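Local coordinates for protein aldo-keto reductase family 1, member B4 (Aldose reductase) (Schistosoma japonicum, PDB 4HBK) that probably catalyses the NADPH-dependent reduction of aldehydes, including sugars such as glucose, to alcohols, as an aldose reductase of the aldo-keto reductase family, at residues A[143-148]-A[327-332]; A[197-202]-A[335-340]. One frame throughout, in Å; residues are numbered along the deposited sequence.

Contact 1 of 2, residues A[143-148]-A[327-332]; sequences IHWPVP and FTLLQM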
loop_
_atom_site.group_PDB
_atom_site.type_symbol
_atom_site.label_atom_id
_atom_site.label_comp_id
_atom_site.label_asym_id
_atom_site.label_seq_id
_atom_site.Cartn_x
_atom_site.Cartn_y
_atom_site.Cartn_z
ATOM N N ILE A 143 0.317 5.582 -7.833
ATOM C CA ILE A 143 -0.073 4.901 -9.059
ATOM C C ILE A 143 -0.190 3.403 -8.760
ATOM O O ILE A 143 0.784 2.763 -8.342
ATOM C CB ILE A 143 0.927 5.154 -10.187
ATOM C CG1 ILE A 143 1.082 6.663 -10.412
ATOM C CG2 ILE A 143 0.467 4.456 -11.468
ATOM C CD1 ILE A 143 1.940 7.019 -11.606
ATOM N N HIS A 144 -1.382 2.840 -8.955
ATOM C CA HIS A 144 -1.664 1.485 -8.452
ATOM C C HIS A 144 -0.813 0.399 -9.121
ATOM O O HIS A 144 -0.363 -0.531 -8.452
ATOM C CB HIS A 144 -3.146 1.156 -8.596
ATOM C CG HIS A 144 -3.656 0.185 -7.580
ATOM N ND1 HIS A 144 -4.867 0.356 -6.936
ATOM C CD2 HIS A 144 -3.137 -0.972 -7.109
ATOM C CE1 HIS A 144 -5.067 -0.657 -6.112
ATOM N NE2 HIS A 144 -4.037 -1.478 -6.199
ATOM N N TRP A 145 -0.617 0.530 -10.435
ATOM C CA TRP A 145 0.156 -0.403 -11.264
ATOM C C TRP A 145 0.852 0.412 -12.348
ATOM O O TRP A 145 0.418 1.523 -12.650
ATOM C CB TRP A 145 -0.765 -1.445 -11.936
ATOM C CG TRP A 145 -1.329 -2.473 -10.992
ATOM C CD1 TRP A 145 -2.521 -2.416 -10.331
ATOM C CD2 TRP A 145 -0.716 -3.711 -10.602
ATOM N NE1 TRP A 145 -2.690 -3.542 -9.550
ATOM C CE2 TRP A 145 -1.596 -4.352 -9.702
ATOM C CE3 TRP A 145 0.486 -4.340 -10.932
ATOM C CZ2 TRP A 145 -1.300 -5.584 -9.110
ATOM C CZ3 TRP A 145 0.779 -5.564 -10.343
ATOM C CH2 TRP A 145 -0.108 -6.171 -9.438
ATOM N N PRO A 146 1.933 -0.132 -12.932
ATOM C CA PRO A 146 2.598 0.411 -14.129
ATOM C C PRO A 146 1.922 0.008 -15.455
ATOM O O PRO A 146 2.454 0.305 -16.538
ATOM C CB PRO A 146 4.003 -0.201 -14.080
ATOM C CG PRO A 146 3.976 -1.255 -12.985
ATOM C CD PRO A 146 2.601 -1.338 -12.413
ATOM N N VAL A 147 0.767 -0.646 -15.372
ATOM C CA VAL A 147 0.084 -1.159 -16.570
ATOM C C VAL A 147 -1.262 -0.473 -16.826
ATOM O O VAL A 147 -2.260 -0.794 -16.194
ATOM C CB VAL A 147 -0.156 -2.678 -16.471
ATOM C CG1 VAL A 147 -0.967 -3.177 -17.682
ATOM C CG2 VAL A 147 1.172 -3.428 -16.355
ATOM N N PRO A 148 -1.296 0.472 -17.769
ATOM C CA PRO A 148 -2.568 1.156 -18.010
ATOM C C PRO A 148 -3.589 0.250 -18.701
ATOM O O PRO A 148 -3.216 -0.648 -19.452
ATOM C CB PRO A 148 -2.176 2.347 -18.903
ATOM C CG PRO A 148 -0.854 1.987 -19.472
ATOM C CD PRO A 148 -0.171 1.100 -18.478
ATOM N N PHE A 327 1.218 -12.301 -5.504
ATOM C CA PHE A 327 0.367 -11.446 -6.328
ATOM C C PHE A 327 1.027 -11.111 -7.651
ATOM O O PHE A 327 1.863 -10.218 -7.739
ATOM C CB PHE A 327 -0.049 -10.185 -5.558
ATOM C CG PHE A 327 -0.836 -10.484 -4.315
ATOM C CD1 PHE A 327 -2.216 -10.593 -4.358
ATOM C CD2 PHE A 327 -0.189 -10.708 -3.112
ATOM C CE1 PHE A 327 -2.938 -10.902 -3.206
ATOM C CE2 PHE A 327 -0.904 -11.019 -1.965
ATOM C CZ PHE A 327 -2.277 -11.114 -2.014
ATOM N N THR A 328 0.620 -11.845 -8.682
ATOM C CA THR A 328 1.292 -11.842 -9.976
ATOM C C THR A 328 0.494 -11.174 -11.089
ATOM O O THR A 328 1.045 -10.889 -12.150
ATOM C CB THR A 328 1.635 -13.279 -10.404
ATOM O OG1 THR A 328 0.427 -14.051 -10.457
ATOM C CG2 THR A 328 2.614 -13.919 -9.436
ATOM N N LEU A 329 -0.803 -10.981 -10.868
ATOM C CA LEU A 329 -1.691 -10.416 -11.884
ATOM C C LEU A 329 -1.312 -10.805 -13.334
ATOM O O LEU A 329 -1.082 -9.935 -14.178
ATOM C CB LEU A 329 -1.724 -8.894 -11.746
ATOM C CG LEU A 329 -3.041 -8.125 -11.933
ATOM C CD1 LEU A 329 -3.882 -8.628 -13.113
ATOM C CD2 LEU A 329 -3.832 -8.165 -10.660
ATOM N N LEU A 330 -1.271 -12.101 -13.635
ATOM C CA LEU A 330 -0.788 -12.590 -14.934
ATOM C C LEU A 330 -1.569 -12.063 -16.117
ATOM O O LEU A 330 -1.055 -12.056 -17.228
ATOM C CB LEU A 330 -0.832 -14.110 -14.960
ATOM C CG LEU A 330 0.151 -14.821 -14.042
ATOM C CD1 LEU A 330 -0.094 -16.329 -14.085
ATOM C CD2 LEU A 330 1.583 -14.501 -14.435
ATOM N N GLN A 331 -2.812 -11.654 -15.913
ATOM C CA GLN A 331 -3.597 -11.142 -17.027
ATOM C C GLN A 331 -3.012 -9.862 -17.626
ATOM O O GLN A 331 -3.427 -9.437 -18.703
ATOM C CB GLN A 331 -5.053 -10.935 -16.571
ATOM C CG GLN A 331 -5.914 -12.188 -16.670
ATOM C CD GLN A 331 -6.606 -12.316 -18.021
ATOM O OE1 GLN A 331 -7.614 -11.634 -18.297
ATOM N NE2 GLN A 331 -6.053 -13.168 -18.884
ATOM N N MET A 332 -2.041 -9.262 -16.935
ATOM C CA MET A 332 -1.359 -8.060 -17.447
ATOM C C MET A 332 0.026 -8.386 -17.991
ATOM O O MET A 332 0.774 -7.491 -18.356
ATOM C CB MET A 332 -1.232 -6.980 -16.347
ATOM C CG MET A 332 -2.562 -6.413 -15.891
ATOM S SD MET A 332 -2.412 -5.156 -14.593
ATOM C CE MET A 332 -1.166 -5.888 -13.561
#

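Contact 2 of 2, residues A[197-202]-A[335-340]; sequences KRQIQN and HQEYPF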
loop_
_atom_site.group_PDB
_atom_site.type_symbol
_atom_site.label_atom_id
_atom_site.label_comp_id
_atom_site.label_asym_id
_atom_site.label_seq_id
_atom_site.Cartn_x
_atom_site.Cartn_y
_atom_site.Cartn_z
ATOM N N LYS A 197 12.413 -1.795 -10.363
ATOM C CA LYS A 197 13.551 -0.878 -10.248
ATOM C C LYS A 197 13.678 0.017 -11.476
ATOM O O LYS A 197 13.756 1.243 -11.358
ATOM C CB LYS A 197 14.856 -1.647 -10.026
ATOM C CG LYS A 197 16.106 -0.764 -10.079
ATOM C CD LYS A 197 17.370 -1.571 -9.781
ATOM C CE LYS A 197 18.640 -0.738 -10.008
ATOM N NZ LYS A 197 19.884 -1.542 -9.808
ATOM N N ARG A 198 13.698 -0.622 -12.644
ATOM C CA ARG A 198 13.794 0.037 -13.948
ATOM C C ARG A 198 12.768 1.158 -14.051
ATOM O O ARG A 198 13.089 2.280 -14.433
ATOM C CB ARG A 198 13.504 -0.999 -15.045
ATOM C CG ARG A 198 14.196 -0.800 -16.383
ATOM C CD ARG A 198 13.429 -1.521 -17.514
ATOM N NE ARG A 198 12.214 -0.772 -17.857
ATOM C CZ ARG A 198 10.962 -1.227 -17.761
ATOM N NH1 ARG A 198 10.711 -2.467 -17.342
ATOM N NH2 ARG A 198 9.950 -0.431 -18.088
ATOM N N GLN A 199 11.528 0.834 -13.702
ATOM C CA GLN A 199 10.415 1.764 -13.843
ATOM C C GLN A 199 10.529 2.925 -12.861
ATOM O O GLN A 199 10.228 4.067 -13.197
ATOM C CB GLN A 199 9.090 1.019 -13.670
ATOM C CG GLN A 199 8.809 0.037 -14.800
ATOM C CD GLN A 199 7.671 -0.905 -14.474
ATOM O OE1 GLN A 199 7.491 -1.297 -13.320
ATOM N NE2 GLN A 199 6.895 -1.276 -15.486
ATOM N N ILE A 200 10.974 2.637 -11.646
ATOM C CA ILE A 200 11.223 3.694 -10.670
ATOM C C ILE A 200 12.368 4.614 -11.137
ATOM O O ILE A 200 12.254 5.836 -11.087
ATOM C CB ILE A 200 11.543 3.103 -9.285
ATOM C CG1 ILE A 200 10.367 2.257 -8.792
ATOM C CG2 ILE A 200 11.921 4.225 -8.295
ATOM C CD1 ILE A 200 10.668 1.403 -7.560
ATOM N N GLN A 201 13.465 4.016 -11.596
ATOM C CA GLN A 201 14.579 4.780 -12.149
ATOM C C GLN A 201 14.059 5.807 -13.142
ATOM O O GLN A 201 14.372 6.986 -13.044
ATOM C CB GLN A 201 15.601 3.860 -12.825
ATOM C CG GLN A 201 16.549 3.157 -11.843
ATOM C CD GLN A 201 17.420 2.088 -12.508
ATOM O OE1 GLN A 201 16.962 1.344 -13.375
ATOM N NE2 GLN A 201 18.681 2.012 -12.100
ATOM N N ASN A 202 13.240 5.357 -14.084
ATOM C CA ASN A 202 12.700 6.235 -15.112
ATOM C C ASN A 202 11.859 7.373 -14.545
ATOM O O ASN A 202 11.958 8.508 -15.008
ATOM C CB ASN A 202 11.865 5.446 -16.118
ATOM C CG ASN A 202 11.214 6.343 -17.153
ATOM O OD1 ASN A 202 11.897 6.918 -17.998
ATOM N ND2 ASN A 202 9.891 6.467 -17.094
ATOM N N HIS A 335 1.717 -6.948 -21.269
ATOM C CA HIS A 335 2.009 -5.535 -21.466
ATOM C C HIS A 335 3.493 -5.265 -21.392
ATOM O O HIS A 335 4.219 -5.902 -20.632
ATOM C CB HIS A 335 1.284 -4.682 -20.433
ATOM C CG HIS A 335 1.211 -3.232 -20.793
ATOM N ND1 HIS A 335 2.202 -2.334 -20.457
ATOM C CD2 HIS A 335 0.266 -2.526 -21.451
ATOM C CE1 HIS A 335 1.859 -1.131 -20.887
ATOM N NE2 HIS A 335 0.690 -1.221 -21.502
ATOM N N GLN A 336 3.928 -4.308 -22.200
ATOM C CA GLN A 336 5.293 -3.811 -22.186
ATOM C C GLN A 336 5.779 -3.516 -20.766
ATOM O O GLN A 336 6.932 -3.801 -20.422
ATOM C CB GLN A 336 5.374 -2.535 -23.034
ATOM C CG GLN A 336 6.730 -1.872 -23.039
ATOM C CD GLN A 336 7.710 -2.566 -23.963
ATOM O OE1 GLN A 336 8.927 -2.461 -23.796
ATOM N NE2 GLN A 336 7.182 -3.268 -24.954
ATOM N N GLU A 337 4.907 -2.950 -19.936
ATOM C CA GLU A 337 5.332 -2.521 -18.599
ATOM C C GLU A 337 4.897 -3.476 -17.494
ATOM O O GLU A 337 4.837 -3.086 -16.329
ATOM C CB GLU A 337 4.823 -1.105 -18.282
ATOM C CG GLU A 337 5.324 -0.036 -19.224
ATOM C CD GLU A 337 6.827 0.108 -19.155
ATOM O OE1 GLU A 337 7.418 -0.290 -18.127
ATOM O OE2 GLU A 337 7.423 0.598 -20.134
ATOM N N TYR A 338 4.569 -4.714 -17.846
ATOM C CA TYR A 338 4.280 -5.697 -16.810
ATOM C C TYR A 338 5.528 -5.756 -15.938
ATOM O O TYR A 338 6.627 -5.908 -16.455
ATOM C CB TYR A 338 3.956 -7.058 -17.416
ATOM C CG TYR A 338 3.762 -8.135 -16.386
ATOM C CD1 TYR A 338 2.609 -8.175 -15.611
ATOM C CD2 TYR A 338 4.735 -9.111 -16.178
ATOM C CE1 TYR A 338 2.428 -9.151 -14.663
ATOM C CE2 TYR A 338 4.559 -10.098 -15.230
ATOM C CZ TYR A 338 3.405 -10.108 -14.472
ATOM O OH TYR A 338 3.223 -11.088 -13.531
ATOM N N PRO A 339 5.367 -5.572 -14.617
ATOM C CA PRO A 339 6.529 -5.315 -13.752
ATOM C C PRO A 339 7.337 -6.533 -13.288
ATOM O O PRO A 339 8.472 -6.348 -12.852
ATOM C CB PRO A 339 5.907 -4.605 -12.536
ATOM C CG PRO A 339 4.519 -5.117 -12.479
ATOM C CD PRO A 339 4.099 -5.263 -13.935
ATOM N N PHE A 340 6.797 -7.742 -13.389
ATOM C CA PHE A 340 7.383 -8.865 -12.650
ATOM C C PHE A 340 8.187 -9.856 -13.495
ATOM O O PHE A 340 8.567 -10.930 -13.014
ATOM C CB PHE A 340 6.301 -9.613 -11.861
ATOM C CG PHE A 340 5.519 -8.739 -10.922
ATOM C CD1 PHE A 340 6.136 -7.707 -10.232
ATOM C CD2 PHE A 340 4.166 -8.953 -10.728
ATOM C CE1 PHE A 340 5.411 -6.903 -9.363
ATOM C CE2 PHE A 340 3.437 -8.163 -9.862
ATOM C CZ PHE A 340 4.056 -7.129 -9.179
HETATM O O HOH W 1 8.237 -4.606 -18.226
#

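Contact 1 of 2, residues A[143-148]-A[327-332]
Met-332 and Trp-145 meet because each side chain leaves its backbone with CG anti to the carbonyl carbon (chi1 -66° and -72°). The methionine chain then runs straight to SD and bends at its last torsion, chi3 -42°. That bend lays the methyl group over one face of the indole. Met-332 CE sits 3.7 Å from the centroid of the six-membered ring of Trp-145, a CH-pi contact made over the face. The methyl is displaced toward the rim, and its nearest ring atom is Trp-145 CE3, at 3.5 Å from Met-332 CE. The sulfur lies further back. Met-332 SD stands 4.8 Å from the centroid of the five-membered ring of Trp-145, above the face, which makes this a long Met-aromatic contact. The two side chains cross at about a right angle.

Leu-329 shares that face of the indole. Leu-329 CB is 3.9 Å from Trp-145 CH2, and Leu-329 CD2 is the same distance from Trp-145 CZ2. The leucine takes the CZ2-CH2 side of the benzo ring, and the methionine methyl the CE3-CD2 side. Val-147 packs against the methionine chain. Val-147 CB touches Met-332 SD at 3.8 Å, and Val-147 CG1 packs along Met-332 CB and CG.

The backbone hydrogen bond from Met-332 N to Leu-329 O, 3.0 Å, closes the turn that presents both residues to the indole. His-144, the neighbour of Trp-145, is a predicted substrate-binding residue. The loop at 143-148 follows strand 138-143, at the end of the barrel where aldo-keto reductases bind their substrates. The contact across the two segments is wholly apolar. Its cohesion probably comes from dispersion, with the polarisable sulfur contributing.

Contact 2 of 2, residues A[197-202]-A[335-340]
Glu-337 OE1 receives two side-chain donors from helix 197-206. Arg-198 NH2 makes a salt bridge to Glu-337 OE1 at 2.5 Å, a short modelled distance whose exact value is doubtful. Glu-337 OE1 takes this bond on its syn lone pair and lies in the guanidinium plane. Gln-199 NE2 reaches the anti lone pair of Glu-337 OE1 at 2.9 Å, with a straight N-H...O angle of 180°. The same Gln-199 NE2 also gives a more bent bond (141°) to the backbone Glu-337 O, at 2.9 Å. The amide thus spans the side chain and main chain of one residue, which should limit its rotation.

Glu-337 is bent at chi2 (-63°), and this turns its carboxylate toward the helix. Its backbone is braced by the type I turn from His-335 to Tyr-338. Within that turn, Glu-337 N donates to His-335 ND1 at 2.8 Å. A water accepts a weak bond from Arg-198 NH1 and lies 2.7 Å from both Gln-336 O and Tyr-338 O. The guanidinium of Arg-198 has a second acidic partner: its NH1 forms a salt bridge with Glu-342.

Packing is slight. Gln-199 OE1 rests 3.8 Å from Pro-339 CB. Pro-339 CG in turn lies over the centre of the Phe-340 ring. Around the contact, His-171 of helix 171-183 touches both Gln-199 and Glu-337. Helix 197-206, which follows strand 187-193, also packs on Tyr-230 of helix 225-233.

The centres of contacts 1 and 2 are 10 Å apart, on the same side of the chain's centre. Their segments alternate along the chain: 143-148, 197-202, 327-332, 335-340. The first two belong to the (beta/alpha)8 barrel fold, as the loop after strand 138-143 and the helix after the next strand, 187-193. The last two lie in the long tail after helix 311-319. Tyr-338 OH and Thr-328 O, 2.6 Å apart, probably form a hydrogen bond that ties the two tail segments together. Pro-146 also packs against Glu-337. The tail is therefore held on the barrel at two adjoining places, beside the predicted substrate-binding region.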